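Local structure of lasso peptide isopeptidase AtxE2 (Asticcacaulis excentricus, 5TXE) at residues A[619-623]-A[624-628]. The protein hydrolyses the isopeptide bond of the lasso peptides astexin-2 and astexin-3, opening the knotted substrates into linear peptides. The protein carries 1 engineered substitution. Numbering follows the deposited sequence.
Sequences TALQQ and ARKPV
Leu-621 meets Val-628 and Lys-626 where helix 615-623 ends and the chain doubles back. The two Val-628 methyls lie along the leucine side chain, which crosses the valine at about a right angle: CG1 packs 3.8 Å from Leu-621 CB, while CG2 lies 4.0 Å from Leu-621 CD1. Also crossing it, the Lys-626 chain brings its CG 4.0 Å from Leu-621 CD2. A Schellman motif sets this fold-back. Arg-625, with positive phi (60°), is its C-prime residue; Lys-626 N donates a fairly straight bond to Leu-621 O (3.0 Å, 166°), and Arg-625 N donates a second, to Gln-622 O (2.8 Å), from above the carbonyl plane. Ala-624 N closes the last helical turn on Ala-620 O (2.9 Å). A water links the exposed Gln-622 side chain to the strand start, accepting from Gln-622 NE2 and donating to Val-628 O. The bend at chi2 (-57°) turns the Lys-626 chain away from the helix, and its ammonium forms a salt bridge with Asp-599 and a hydrogen bond to Ser-596 O. Leu-621 also rests on Ala-595 and Leu-598. Beyond the turn, Pro-627 packs on Leu-681 of helix 672-684, and the chain enters strand 628-633, an edge strand of the alpha/beta-hydrolase sheet, parallel to strand 602-607.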
loop_
_atom_site.group_PDB
_atom_site.type_symbol
_atom_site.label_atom_id
_atom_site.label_comp_id
_atom_site.label_asym_id
_atom_site.label_seq_id
_atom_site.Cartn_x
_atom_site.Cartn_y
_atom_site.Cartn_z
ATOM N N THR A 619 8.080 14.029 24.846
ATOM C CA THR A 619 8.250 14.716 26.125
ATOM C C THR A 619 9.704 15.122 26.312
ATOM O O THR A 619 9.977 16.210 26.814
ATOM C CB THR A 619 7.785 13.809 27.247
ATOM O OG1 THR A 619 6.400 13.425 27.021
ATOM C CG2 THR A 619 7.937 14.465 28.572
ATOM N N ALA A 620 10.645 14.285 25.860
ATOM C CA ALA A 620 12.079 14.632 25.966
ATOM C C ALA A 620 12.397 15.811 25.074
ATOM O O ALA A 620 13.086 16.735 25.481
ATOM C CB ALA A 620 12.943 13.444 25.638
ATOM N N LEU A 621 11.817 15.821 23.884
ATOM C CA LEU A 621 11.983 16.936 22.985
ATOM C C LEU A 621 11.426 18.213 23.518
ATOM O O LEU A 621 12.100 19.274 23.407
ATOM C CB LEU A 621 11.349 16.651 21.636
ATOM C CG LEU A 621 12.100 15.577 20.814
ATOM C CD1 LEU A 621 11.247 15.134 19.636
ATOM C CD2 LEU A 621 13.443 16.085 20.259
ATOM N N GLN A 622 10.206 18.185 24.082
ATOM C CA GLN A 622 9.642 19.412 24.681
ATOM C C GLN A 622 10.486 19.882 25.840
ATOM O O GLN A 622 10.794 21.062 25.978
ATOM C CB GLN A 622 8.232 19.257 25.200
ATOM C CG GLN A 622 7.202 19.243 24.119
ATOM C CD GLN A 622 5.801 19.655 24.624
ATOM O OE1 GLN A 622 5.383 19.298 25.719
ATOM N NE2 GLN A 622 5.084 20.425 23.807
ATOM N N GLN A 623 10.861 18.977 26.691
ATOM C CA GLN A 623 11.703 19.316 27.814
ATOM C C GLN A 623 13.036 19.936 27.351
ATOM O O GLN A 623 13.575 20.816 28.013
ATOM C CB GLN A 623 11.957 18.050 28.565
ATOM C CG GLN A 623 12.915 18.156 29.750
ATOM C CD GLN A 623 12.196 17.955 31.081
ATOM O OE1 GLN A 623 10.953 17.961 31.156
ATOM N NE2 GLN A 623 12.979 17.786 32.141
ATOM N N ALA A 624 13.574 19.482 26.234
ATOM C CA ALA A 624 14.814 20.055 25.714
ATOM C C ALA A 624 14.507 21.270 24.859
ATOM O O ALA A 624 15.371 21.751 24.183
ATOM C CB ALA A 624 15.572 19.021 24.928
ATOM N N ARG A 625 13.260 21.750 24.851
ATOM C CA ARG A 625 12.895 22.959 24.127
ATOM C C ARG A 625 13.162 22.884 22.586
ATOM O O ARG A 625 13.583 23.815 21.951
ATOM C CB ARG A 625 13.595 24.156 24.773
ATOM C CG ARG A 625 13.280 24.323 26.278
ATOM C CD ARG A 625 14.016 25.472 26.966
ATOM N NE ARG A 625 13.934 26.694 26.148
ATOM C CZ ARG A 625 12.940 27.600 26.158
ATOM N NH1 ARG A 625 11.897 27.502 26.996
ATOM N NH2 ARG A 625 12.991 28.642 25.314
ATOM N N LYS A 626 12.807 21.782 21.983
ATOM C CA LYS A 626 12.909 21.625 20.566
ATOM C C LYS A 626 11.592 21.944 19.899
ATOM O O LYS A 626 10.521 21.806 20.510
ATOM C CB LYS A 626 13.363 20.182 20.258
ATOM C CG LYS A 626 14.647 19.842 21.003
ATOM C CD LYS A 626 15.772 20.854 20.659
ATOM C CE LYS A 626 17.057 20.558 21.403
ATOM N NZ LYS A 626 18.185 21.472 21.046
ATOM N N PRO A 627 11.649 22.334 18.619
ATOM C CA PRO A 627 10.428 22.665 17.865
ATOM C C PRO A 627 9.682 21.457 17.294
ATOM O O PRO A 627 9.736 21.213 16.106
ATOM C CB PRO A 627 10.951 23.532 16.746
ATOM C CG PRO A 627 12.367 23.068 16.532
ATOM C CD PRO A 627 12.870 22.549 17.827
ATOM N N VAL A 628 8.931 20.784 18.167
ATOM C CA VAL A 628 8.201 19.585 17.862
ATOM C C VAL A 628 6.699 19.858 18.156
ATOM O O VAL A 628 6.361 20.621 19.048
ATOM C CB VAL A 628 8.696 18.433 18.720
ATOM C CG1 VAL A 628 8.433 18.688 20.185
ATOM C CG2 VAL A 628 8.045 17.102 18.351
HETATM O O HOH W 1 6.773 21.964 21.635
#